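Long-range contacts in GRAM domain-containing protein 1A (Mus musculus, PDB 6GQF), which carries cholesterol non-vesicularly from the plasma membrane to the endoplasmic reticulum, the chain described here being its sterol-binding VASt (ASTER) domain: residues A[145-150]-A[165-170]; A[38-43]-A[189-194]; A[111-116]-A[129-134]. One frame throughout, in Å; residues are numbered along the deposited sequence.

Contact 1. Residues A[145-150]-A[165-170]. With HC3 (25-hydroxycholesterol), chain E.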
loop_
_atom_site.group_PDB
_atom_site.type_symbol
_atom_site.label_atom_id
_atom_site.label_comp_id
_atom_site.label_asym_id
_atom_site.label_seq_id
_atom_site.Cartn_x
_atom_site.Cartn_y
_atom_site.Cartn_z
ATOM N N TYR A 145 -3.997 10.321 7.988
ATOM C CA TYR A 145 -3.164 9.621 7.019
ATOM C C TYR A 145 -3.429 8.132 7.259
ATOM O O TYR A 145 -4.165 7.789 8.183
ATOM C CB TYR A 145 -1.680 9.994 7.168
ATOM C CG TYR A 145 -0.995 9.470 8.415
ATOM C CD1 TYR A 145 -1.158 10.098 9.643
ATOM C CD2 TYR A 145 -0.167 8.356 8.356
ATOM C CE1 TYR A 145 -0.528 9.621 10.779
ATOM C CE2 TYR A 145 0.464 7.873 9.486
ATOM C CZ TYR A 145 0.283 8.507 10.692
ATOM O OH TYR A 145 0.918 8.019 11.811
ATOM N N THR A 146 -2.869 7.254 6.429
ATOM C CA THR A 146 -3.174 5.821 6.521
ATOM C C THR A 146 -1.912 4.971 6.618
ATOM O O THR A 146 -0.856 5.352 6.110
ATOM C CB THR A 146 -4.020 5.331 5.310
ATOM O OG1 THR A 146 -3.262 5.429 4.095
ATOM C CG2 THR A 146 -5.295 6.148 5.190
ATOM N N ALA A 147 -2.047 3.822 7.283
ATOM C CA ALA A 147 -0.958 2.861 7.444
ATOM C C ALA A 147 -1.361 1.494 6.894
ATOM O O ALA A 147 -2.528 1.105 6.959
ATOM C CB ALA A 147 -0.565 2.744 8.906
ATOM N N HIS A 148 -0.381 0.781 6.347
ATOM C CA HIS A 148 -0.598 -0.525 5.727
ATOM C C HIS A 148 0.578 -1.459 6.012
ATOM O O HIS A 148 1.735 -1.036 6.011
ATOM C CB HIS A 148 -0.796 -0.361 4.219
ATOM C CG HIS A 148 -1.771 0.714 3.864
ATOM N ND1 HIS A 148 -3.068 0.450 3.487
ATOM C CD2 HIS A 148 -1.641 2.062 3.854
ATOM C CE1 HIS A 148 -3.696 1.587 3.256
ATOM N NE2 HIS A 148 -2.855 2.581 3.477
ATOM N N ARG A 149 0.269 -2.730 6.255
ATOM C CA ARG A 149 1.282 -3.740 6.553
ATOM C C ARG A 149 1.184 -4.902 5.570
ATOM O O ARG A 149 0.139 -5.533 5.456
ATOM C CB ARG A 149 1.127 -4.253 7.988
ATOM C CG ARG A 149 2.336 -5.031 8.497
ATOM C CD ARG A 149 2.092 -5.697 9.850
ATOM N NE ARG A 149 1.742 -4.750 10.906
ATOM C CZ ARG A 149 2.615 -3.996 11.570
ATOM N NH1 ARG A 149 3.909 -4.050 11.287
ATOM N NH2 ARG A 149 2.191 -3.174 12.519
ATOM N N TYR A 150 2.275 -5.167 4.856
ATOM C CA TYR A 150 2.378 -6.329 3.982
ATOM C C TYR A 150 3.136 -7.439 4.703
ATOM O O TYR A 150 4.216 -7.197 5.238
ATOM C CB TYR A 150 3.117 -5.992 2.688
ATOM C CG TYR A 150 2.521 -4.901 1.826
ATOM C CD1 TYR A 150 2.623 -3.563 2.187
ATOM C CD2 TYR A 150 1.906 -5.206 0.623
ATOM C CE1 TYR A 150 2.098 -2.568 1.392
ATOM C CE2 TYR A 150 1.384 -4.218 -0.182
ATOM C CZ TYR A 150 1.483 -2.900 0.207
ATOM O OH TYR A 150 0.964 -1.910 -0.592
ATOM N N SER A 165 -3.081 -5.803 5.751
ATOM C CA SER A 165 -4.023 -5.132 6.627
ATOM C C SER A 165 -3.726 -3.644 6.596
ATOM O O SER A 165 -2.607 -3.235 6.291
ATOM C CB SER A 165 -3.926 -5.673 8.051
ATOM O OG SER A 165 -2.601 -5.545 8.533
ATOM N N SER A 166 -4.735 -2.839 6.906
ATOM C CA SER A 166 -4.598 -1.389 6.869
ATOM C C SER A 166 -5.297 -0.764 8.063
ATOM O O SER A 166 -6.002 -1.444 8.803
ATOM C CB SER A 166 -5.171 -0.836 5.567
ATOM O OG SER A 166 -4.576 -1.515 4.467
ATOM N N GLU A 167 -5.078 0.531 8.256
ATOM C CA GLU A 167 -5.803 1.275 9.272
ATOM C C GLU A 167 -5.715 2.771 8.984
ATOM O O GLU A 167 -4.782 3.237 8.333
ATOM C CB GLU A 167 -5.268 0.952 10.675
ATOM C CG GLU A 167 -3.920 1.562 11.016
ATOM C CD GLU A 167 -3.436 1.162 12.406
ATOM O OE1 GLU A 167 -4.130 0.363 13.072
ATOM O OE2 GLU A 167 -2.363 1.647 12.834
ATOM N N ILE A 168 -6.714 3.506 9.462
ATOM C CA ILE A 168 -6.757 4.956 9.331
ATOM C C ILE A 168 -6.279 5.594 10.627
ATOM O O ILE A 168 -6.697 5.194 11.713
ATOM C CB ILE A 168 -8.182 5.451 8.993
ATOM C CG1 ILE A 168 -8.616 4.918 7.625
ATOM C CG2 ILE A 168 -8.246 6.970 8.991
ATOM C CD1 ILE A 168 -10.096 4.948 7.410
ATOM N N ARG A 169 -5.406 6.588 10.498
ATOM C CA ARG A 169 -4.810 7.270 11.643
ATOM C C ARG A 169 -5.103 8.769 11.608
ATOM O O ARG A 169 -4.723 9.465 10.667
ATOM C CB ARG A 169 -3.300 7.035 11.674
ATOM C CG ARG A 169 -2.908 5.604 11.978
ATOM C CD ARG A 169 -1.403 5.450 12.079
ATOM N NE ARG A 169 -1.036 4.070 12.375
ATOM C CZ ARG A 169 0.184 3.565 12.221
ATOM N NH1 ARG A 169 1.175 4.324 11.764
ATOM N NH2 ARG A 169 0.410 2.295 12.519
ATOM N N TYR A 170 -5.773 9.252 12.650
ATOM C CA TYR A 170 -6.184 10.647 12.746
ATOM C C TYR A 170 -5.243 11.488 13.611
ATOM O O TYR A 170 -5.063 11.210 14.794
ATOM C CB TYR A 170 -7.604 10.719 13.311
ATOM C CG TYR A 170 -8.638 10.101 12.403
ATOM C CD1 TYR A 170 -9.242 10.848 11.399
ATOM C CD2 TYR A 170 -8.999 8.768 12.534
ATOM C CE1 TYR A 170 -10.186 10.286 10.558
ATOM C CE2 TYR A 170 -9.942 8.196 11.699
ATOM C CZ TYR A 170 -10.531 8.961 10.712
ATOM O OH TYR A 170 -11.469 8.399 9.878
HETATM C C18 HC3 E . -7.942 6.494 -1.099
HETATM C C13 HC3 E . -6.853 7.542 -0.842
HETATM C C12 HC3 E . -6.187 7.684 -2.096
HETATM C C11 HC3 E . -5.347 6.354 -2.543
HETATM C C9 HC3 E . -4.389 5.867 -1.460
HETATM C C10 HC3 E . -3.549 4.548 -1.903
HETATM C C19 HC3 E . -4.503 3.594 -2.585
HETATM C C1 HC3 E . -2.492 4.940 -2.933
HETATM C C2 HC3 E . -1.624 3.772 -3.339
HETATM C C3 HC3 E . -0.974 3.101 -2.172
HETATM O O1 HC3 E . -0.271 1.937 -2.608
HETATM C C4 HC3 E . -1.993 2.687 -1.114
HETATM C C5 HC3 E . -2.913 3.853 -0.764
HETATM C C6 HC3 E . -3.641 3.907 0.717
HETATM C C7 HC3 E . -4.270 5.193 1.095
HETATM C C8 HC3 E . -5.167 5.682 -0.162
HETATM C C14 HC3 E . -5.879 6.957 0.212
HETATM C C15 HC3 E . -6.669 7.037 1.617
HETATM C C16 HC3 E . -7.743 8.359 1.380
HETATM C C17 HC3 E . -7.563 8.829 -0.077
HETATM C C20 HC3 E . -8.763 9.288 -0.756
HETATM C C21 HC3 E . -8.332 10.402 -1.756
HETATM C C22 HC3 E . -9.951 9.792 0.135
HETATM C C23 HC3 E . -10.255 11.269 0.069
HETATM C C24 HC3 E . -11.213 11.527 1.208
HETATM C C25 HC3 E . -11.948 12.826 0.989
HETATM C C26 HC3 E . -12.777 13.089 2.222
HETATM C C27 HC3 E . -10.949 13.949 0.793
HETATM O O2 HC3 E . -12.789 12.703 -0.135
#
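Tyr145 to Arg149 pair with Arg169 to Ser165 as antiparallel strands of one beta hairpin, 152° between their directions, with Tyr145–Arg169, Ala147–Glu167 and Arg149–Ser165 as hydrogen-bonded pairs and Thr146–Ile168 and His148–Ser166 as non-hydrogen-bonded ones. The face bearing Tyr145, Ala147 and Arg169 is organised by the arginine, whose chain runs extended from CG to NE. Arg169 CB lies over one face of the Tyr145 ring in a CH-pi contact, 4.1 Å from the ring centroid, while Arg169 CD approaches the phenol oxygen. The guanidinium stands nearly upright to that ring, its plane turned by 81°, and lays one of its own faces centrally over Ala147 CB, 3.5 Å from Arg169 CZ. NE and NH2 grip Glu167 OE2 side-on from opposite faces of the carboxylate plane, NE at 2.8 Å from OE2, and the other carboxylate oxygen of Glu167 bonds to Ser38. Replacing Arg169 with a leucine would probably leave Glu167 OE2 without its positive partner and uncover the methyl of Ala147. On the other face, which looks onto the sterol, Ser166 OG and His148 ND1 share a hydrogen bond at the ring edge, 2.7 Å long. The opposite nitrogen, His148 NE2, shares a hydrogen bond of 2.9 Å with Thr146 OG1. Sterol carbon C7 lies 3.2 Å from Thr146 OG1, and C6 is close to His148 NE2, both residues being part of the pocket. Bonds at both nitrogens fix the turn of the imidazole about its CB–CG bond, and they present the apolar middle of 25-hydroxycholesterol with polar groups already engaged with one another.

Contact 2. Residues A[38-43]-A[189-194]. With HC3 (25-hydroxycholesterol), chain E.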
loop_
_atom_site.group_PDB
_atom_site.type_symbol
_atom_site.label_atom_id
_atom_site.label_comp_id
_atom_site.label_asym_id
_atom_site.label_seq_id
_atom_site.Cartn_x
_atom_site.Cartn_y
_atom_site.Cartn_z
ATOM N N SER A 38 -5.444 -2.676 13.326
ATOM C CA SER A 38 -6.798 -2.571 13.856
ATOM C C SER A 38 -7.709 -1.780 12.930
ATOM O O SER A 38 -8.398 -0.857 13.366
ATOM C CB SER A 38 -6.770 -1.915 15.237
ATOM O OG SER A 38 -6.216 -0.610 15.164
ATOM N N GLY A 39 -7.702 -2.140 11.650
ATOM C CA GLY A 39 -8.545 -1.491 10.662
ATOM C C GLY A 39 -9.336 -2.512 9.868
ATOM O O GLY A 39 -10.501 -2.765 10.176
ATOM N N ARG A 40 -8.704 -3.092 8.849
ATOM C CA ARG A 40 -9.319 -4.160 8.062
ATOM C C ARG A 40 -8.257 -5.059 7.441
ATOM O O ARG A 40 -7.107 -4.649 7.264
ATOM C CB ARG A 40 -10.211 -3.589 6.957
ATOM C CG ARG A 40 -11.414 -2.815 7.455
ATOM C CD ARG A 40 -12.310 -2.364 6.320
ATOM N NE ARG A 40 -13.377 -1.494 6.811
ATOM C CZ ARG A 40 -14.287 -0.910 6.037
ATOM N NH1 ARG A 40 -14.271 -1.099 4.725
ATOM N NH2 ARG A 40 -15.216 -0.133 6.578
ATOM N N LEU A 41 -8.659 -6.286 7.116
ATOM C CA LEU A 41 -7.804 -7.232 6.408
ATOM C C LEU A 41 -8.158 -7.194 4.929
ATOM O O LEU A 41 -9.193 -7.714 4.524
ATOM C CB LEU A 41 -7.975 -8.650 6.966
ATOM C CG LEU A 41 -7.169 -9.764 6.288
ATOM C CD1 LEU A 41 -5.674 -9.576 6.512
ATOM C CD2 LEU A 41 -7.620 -11.124 6.793
ATOM N N LEU A 42 -7.298 -6.576 4.126
ATOM C CA LEU A 42 -7.617 -6.313 2.728
ATOM C C LEU A 42 -7.318 -7.519 1.846
ATOM O O LEU A 42 -8.126 -7.892 0.994
ATOM C CB LEU A 42 -6.839 -5.089 2.223
ATOM C CG LEU A 42 -7.256 -3.699 2.732
ATOM C CD1 LEU A 42 -8.704 -3.396 2.398
ATOM C CD2 LEU A 42 -7.027 -3.542 4.224
ATOM N N ILE A 43 -6.156 -8.128 2.058
ATOM C CA ILE A 43 -5.725 -9.262 1.251
ATOM C C ILE A 43 -5.267 -10.411 2.134
ATOM O O ILE A 43 -4.641 -10.202 3.170
ATOM C CB ILE A 43 -4.579 -8.870 0.300
ATOM C CG1 ILE A 43 -5.053 -7.797 -0.683
ATOM C CG2 ILE A 43 -4.066 -10.091 -0.459
ATOM C CD1 ILE A 43 -3.930 -7.169 -1.499
ATOM N N GLY A 189 -11.549 3.517 -1.642
ATOM C CA GLY A 189 -10.353 3.644 -2.459
ATOM C C GLY A 189 -9.244 2.683 -2.062
ATOM O O GLY A 189 -8.400 2.325 -2.888
ATOM N N ILE A 190 -9.240 2.267 -0.796
ATOM C CA ILE A 190 -8.245 1.321 -0.300
ATOM C C ILE A 190 -8.579 -0.096 -0.757
ATOM O O ILE A 190 -7.703 -0.837 -1.205
ATOM C CB ILE A 190 -8.139 1.368 1.249
ATOM C CG1 ILE A 190 -7.398 2.632 1.688
ATOM C CG2 ILE A 190 -7.393 0.137 1.801
ATOM C CD1 ILE A 190 -7.496 2.935 3.172
ATOM N N GLU A 191 -9.848 -0.473 -0.642
ATOM C CA GLU A 191 -10.280 -1.805 -1.043
ATOM C C GLU A 191 -10.203 -1.962 -2.549
ATOM O O GLU A 191 -9.796 -3.008 -3.052
ATOM C CB GLU A 191 -11.700 -2.079 -0.562
ATOM C CG GLU A 191 -11.795 -2.279 0.931
ATOM C CD GLU A 191 -13.220 -2.309 1.424
ATOM O OE1 GLU A 191 -14.134 -1.996 0.628
ATOM O OE2 GLU A 191 -13.426 -2.647 2.610
ATOM N N ASP A 192 -10.594 -0.915 -3.267
ATOM C CA ASP A 192 -10.590 -0.956 -4.718
ATOM C C ASP A 192 -9.169 -1.127 -5.232
ATOM O O ASP A 192 -8.937 -1.792 -6.243
ATOM C CB ASP A 192 -11.211 0.312 -5.297
ATOM C CG ASP A 192 -11.316 0.270 -6.809
ATOM O OD1 ASP A 192 -11.666 -0.797 -7.357
ATOM O OD2 ASP A 192 -11.044 1.303 -7.452
ATOM N N TYR A 193 -8.217 -0.530 -4.521
ATOM C CA TYR A 193 -6.815 -0.602 -4.915
ATOM C C TYR A 193 -6.246 -2.000 -4.691
ATOM O O TYR A 193 -5.701 -2.610 -5.610
ATOM C CB TYR A 193 -5.977 0.429 -4.145
ATOM C CG TYR A 193 -4.491 0.286 -4.407
ATOM C CD1 TYR A 193 -3.890 0.926 -5.487
ATOM C CD2 TYR A 193 -3.693 -0.506 -3.593
ATOM C CE1 TYR A 193 -2.539 0.787 -5.739
ATOM C CE2 TYR A 193 -2.344 -0.649 -3.840
ATOM C CZ TYR A 193 -1.772 -0.001 -4.915
ATOM O OH TYR A 193 -0.425 -0.141 -5.162
ATOM N N PHE A 194 -6.377 -2.501 -3.466
ATOM C CA PHE A 194 -5.752 -3.764 -3.089
ATOM C C PHE A 194 -6.459 -4.975 -3.694
ATOM O O PHE A 194 -5.827 -5.996 -3.958
ATOM C CB PHE A 194 -5.695 -3.888 -1.563
ATOM C CG PHE A 194 -4.603 -3.068 -0.934
ATOM C CD1 PHE A 194 -3.278 -3.468 -1.020
ATOM C CD2 PHE A 194 -4.899 -1.890 -0.271
ATOM C CE1 PHE A 194 -2.272 -2.709 -0.452
ATOM C CE2 PHE A 194 -3.895 -1.130 0.302
ATOM C CZ PHE A 194 -2.582 -1.542 0.212
HETATM C C18 HC3 E . -7.942 6.494 -1.099
HETATM C C13 HC3 E . -6.853 7.542 -0.842
HETATM C C12 HC3 E . -6.187 7.684 -2.096
HETATM C C11 HC3 E . -5.347 6.354 -2.543
HETATM C C9 HC3 E . -4.389 5.867 -1.460
HETATM C C10 HC3 E . -3.549 4.548 -1.903
HETATM C C19 HC3 E . -4.503 3.594 -2.585
HETATM C C1 HC3 E . -2.492 4.940 -2.933
HETATM C C2 HC3 E . -1.624 3.772 -3.339
HETATM C C3 HC3 E . -0.974 3.101 -2.172
HETATM O O1 HC3 E . -0.271 1.937 -2.608
HETATM C C4 HC3 E . -1.993 2.687 -1.114
HETATM C C5 HC3 E . -2.913 3.853 -0.764
HETATM C C6 HC3 E . -3.641 3.907 0.717
HETATM C C7 HC3 E . -4.270 5.193 1.095
HETATM C C8 HC3 E . -5.167 5.682 -0.162
HETATM C C14 HC3 E . -5.879 6.957 0.212
HETATM C C15 HC3 E . -6.669 7.037 1.617
HETATM C C16 HC3 E . -7.743 8.359 1.380
HETATM C C17 HC3 E . -7.563 8.829 -0.077
HETATM C C20 HC3 E . -8.763 9.288 -0.756
HETATM C C21 HC3 E . -8.332 10.402 -1.756
HETATM C C22 HC3 E . -9.951 9.792 0.135
HETATM C C23 HC3 E . -10.255 11.269 0.069
HETATM C C24 HC3 E . -11.213 11.527 1.208
HETATM C C25 HC3 E . -11.948 12.826 0.989
HETATM C C26 HC3 E . -12.777 13.089 2.222
HETATM C C27 HC3 E . -10.949 13.949 0.793
HETATM O O2 HC3 E . -12.789 12.703 -0.135
#
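Leu42 and Ile43, on the edge strand of the sheet, meet Ile190, Glu191 and Phe194 of the long C-terminal helix. This is the packing of helix against curved antiparallel sheet that defines the helix-grip fold of the Bet v 1-like and StAR-related lipid-binding domains. The strand is not regular: Gly39 and Arg40 form a classic beta bulge opposite Ser166, and Leu42 and Ile43 form another opposite Val164, which is consistent with these two neighbours both pointing toward the helix. Leu42 lies at about a right angle to both Ile190 and Glu191, its CD1 branch reaching Glu191 CG at 3.6 Å and also touching Ile190 CG2. Ile190 works in two directions: CG2 receives the leucine, whereas CG1 is turned to the sterol, 4.1 Å from C6. Beside this apolar patch Arg40 extends from CG to NE and crosses Glu191 nearly perpendicularly. Their salt bridge is single-pronged, Arg40 NH1 to Glu191 OE2 at 2.8 Å. The oxygen lies close to the guanidinium plane, but NH1 comes from above the carboxylate, 47° out of its plane; Arg40 also makes a cation-pi contact with Trp187. On the inner side of the helix, Gly189 CA is 4.0 Å from sterol C18, and Tyr193 puts one ring face over C2, offset toward the rim. Phe194 in turn rests a ring face on Tyr193, CD2 of which is centred over it. Ile43, with CG1 anti to the carbonyl carbon (chi1 -62°), crosses Phe194 at about a right angle and brings its CD1 methyl to 3.7 Å from Phe194 CB.

Contact 3. Residues A[111-116]-A[129-134]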
loop_
_atom_site.group_PDB
_atom_site.type_symbol
_atom_site.label_atom_id
_atom_site.label_comp_id
_atom_site.label_asym_id
_atom_site.label_seq_id
_atom_site.Cartn_x
_atom_site.Cartn_y
_atom_site.Cartn_z
ATOM N N VAL A 111 0.664 11.725 -3.682
ATOM C CA VAL A 111 0.798 10.751 -2.610
ATOM C C VAL A 111 2.258 10.443 -2.350
ATOM O O VAL A 111 2.913 9.812 -3.170
ATOM C CB VAL A 111 0.070 9.436 -2.945
ATOM C CG1 VAL A 111 0.339 8.376 -1.875
ATOM C CG2 VAL A 111 -1.420 9.678 -3.098
ATOM N N VAL A 112 2.758 10.882 -1.202
ATOM C CA VAL A 112 4.084 10.490 -0.756
ATOM C C VAL A 112 3.945 9.271 0.134
ATOM O O VAL A 112 3.136 9.271 1.059
ATOM C CB VAL A 112 4.783 11.614 0.004
ATOM C CG1 VAL A 112 6.115 11.132 0.581
ATOM C CG2 VAL A 112 4.994 12.794 -0.911
ATOM N N GLU A 113 4.732 8.239 -0.154
ATOM C CA GLU A 113 4.673 6.991 0.596
ATOM C C GLU A 113 6.051 6.607 1.124
ATOM O O GLU A 113 7.059 6.821 0.455
ATOM C CB GLU A 113 4.109 5.864 -0.280
ATOM C CG GLU A 113 3.942 4.524 0.439
ATOM C CD GLU A 113 3.385 3.438 -0.461
ATOM O OE1 GLU A 113 3.216 3.698 -1.672
ATOM O OE2 GLU A 113 3.119 2.322 0.040
ATOM N N THR A 114 6.075 6.045 2.329
ATOM C CA THR A 114 7.305 5.568 2.955
ATOM C C THR A 114 7.170 4.097 3.329
ATOM O O THR A 114 6.231 3.717 4.025
ATOM C CB THR A 114 7.637 6.379 4.215
ATOM O OG1 THR A 114 7.567 7.774 3.912
ATOM C CG2 THR A 114 9.023 6.046 4.722
ATOM N N GLN A 115 8.115 3.278 2.876
ATOM C CA GLN A 115 8.079 1.843 3.144
ATOM C C GLN A 115 9.310 1.376 3.909
ATOM O O GLN A 115 10.431 1.715 3.546
ATOM C CB GLN A 115 7.958 1.060 1.836
ATOM C CG GLN A 115 6.627 1.245 1.138
ATOM C CD GLN A 115 6.474 0.335 -0.059
ATOM O OE1 GLN A 115 7.458 -0.195 -0.578
ATOM N NE2 GLN A 115 5.238 0.138 -0.502
ATOM N N THR A 116 9.084 0.600 4.968
ATOM C CA THR A 116 10.161 0.003 5.759
ATOM C C THR A 116 10.107 -1.522 5.705
ATOM O O THR A 116 9.150 -2.121 6.185
ATOM C CB THR A 116 10.093 0.441 7.237
ATOM O OG1 THR A 116 10.145 1.870 7.320
ATOM C CG2 THR A 116 11.253 -0.140 8.025
ATOM N N VAL A 129 6.731 -5.515 5.410
ATOM C CA VAL A 129 7.020 -4.108 5.167
ATOM C C VAL A 129 5.865 -3.234 5.630
ATOM O O VAL A 129 4.701 -3.509 5.337
ATOM C CB VAL A 129 7.358 -3.831 3.664
ATOM C CG1 VAL A 129 7.116 -5.054 2.818
ATOM C CG2 VAL A 129 6.603 -2.626 3.111
ATOM N N ASP A 130 6.219 -2.199 6.391
ATOM C CA ASP A 130 5.269 -1.198 6.858
ATOM C C ASP A 130 5.246 -0.017 5.906
ATOM O O ASP A 130 6.291 0.437 5.448
ATOM C CB ASP A 130 5.629 -0.711 8.261
ATOM C CG ASP A 130 5.228 -1.688 9.345
ATOM O OD1 ASP A 130 4.145 -2.301 9.234
ATOM O OD2 ASP A 130 5.995 -1.833 10.322
ATOM N N SER A 131 4.050 0.490 5.631
ATOM C CA SER A 131 3.879 1.568 4.669
ATOM C C SER A 131 3.107 2.732 5.281
ATOM O O SER A 131 2.031 2.540 5.842
ATOM C CB SER A 131 3.158 1.046 3.423
ATOM O OG SER A 131 3.120 2.033 2.406
ATOM N N GLU A 132 3.677 3.932 5.189
ATOM C CA GLU A 132 2.981 5.161 5.570
ATOM C C GLU A 132 2.611 5.943 4.317
ATOM O O GLU A 132 3.486 6.340 3.549
ATOM C CB GLU A 132 3.841 6.033 6.483
ATOM C CG GLU A 132 4.209 5.410 7.809
ATOM C CD GLU A 132 5.005 6.367 8.675
ATOM O OE1 GLU A 132 4.515 7.493 8.915
ATOM O OE2 GLU A 132 6.125 6.006 9.099
ATOM N N VAL A 133 1.317 6.167 4.118
ATOM C CA VAL A 133 0.822 6.834 2.921
ATOM C C VAL A 133 0.197 8.165 3.288
ATOM O O VAL A 133 -0.800 8.225 4.006
ATOM C CB VAL A 133 -0.213 5.970 2.174
ATOM C CG1 VAL A 133 -0.797 6.725 0.981
ATOM C CG2 VAL A 133 0.424 4.669 1.714
ATOM N N LEU A 134 0.804 9.232 2.784
ATOM C CA LEU A 134 0.297 10.577 2.987
ATOM C C LEU A 134 -0.197 11.107 1.659
ATOM O O LEU A 134 0.575 11.252 0.710
ATOM C CB LEU A 134 1.375 11.491 3.572
ATOM C CG LEU A 134 1.692 11.297 5.060
ATOM C CD1 LEU A 134 2.433 9.992 5.356
ATOM C CD2 LEU A 134 2.505 12.464 5.547
#
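Val111 meets Val133 within the beta hairpin of strands 108-119 and 127-136, in the middle of the antiparallel sheet of the helix-grip fold. The methyls CG1 of Val111 and CG1 of Val133 are the touching branches, 3.5 Å apart, and Val133 carries on to the sterol as a pocket residue. Val112 then forms a hydrogen-bonded pair with Leu134 on the reverse face of the sheet, Leu134 N giving a bond of 2.9 Å to Val112 O. Glu113 returns to the sterol side. Its CG stands anti to the backbone N (chi1 -177°) and the rest of the chain is extended, which carries the carboxylate past Val133 CG2, 3.7 Å from Glu113 CG, to the hydroxyl of Ser131. Ser131 OG donates to Glu113 OE2, although the modelled separation is too short to be relied on. The other oxygen, OE1, is bonded to Tyr96 OH, so both ends of this buried carboxylate have partners. Thr114 pairs with Glu132 through two backbone bonds, Glu132 N to Thr114 O being 2.8 Å. Gln115, again on the inner face, sends NE2 to Glu113 OE2 at 3.1 Å; the amide nitrogen comes from above the carboxylate, 63° out of its plane. The amide oxygen of Gln115 is taken by Arg92, and NE2 also binds a glycerol, so the glutamine links Arg92 to Glu113. Diagonally across, Val129 CG2 packs against Gln115 CB. Thr116 closes the pairing with Asp130, whose carboxylate is turned to Arg149, and Thr116 N lies 2.8 Å from Asp130 O.

Contacts 1 and 3 occupy successive hairpins of one sheet, their centres about 9 Å apart, and are joined directly where strand 127-136 adjoins strand 144-156. There His148 O lies 2.8 Å from Ser131 N, a probable hydrogen bond, and Arg149 NH1 forms a salt bridge with Asp130 OD1 at 2.7 Å. Contact 2 borders contact 1 at the other flank, Arg40 O lying 3.0 Å from Ser166 N. Contacts 2 and 3 do not touch: about 15 Å separates their centres. 25-Hydroxycholesterol lies between sheet and helix, with Thr146, His148 (contact 1) and Val133 (contact 3) on the sheet side and Gly189 and Tyr193 (contact 2) on the helix side. Contact 2 closes a chain loop containing both hairpin contacts.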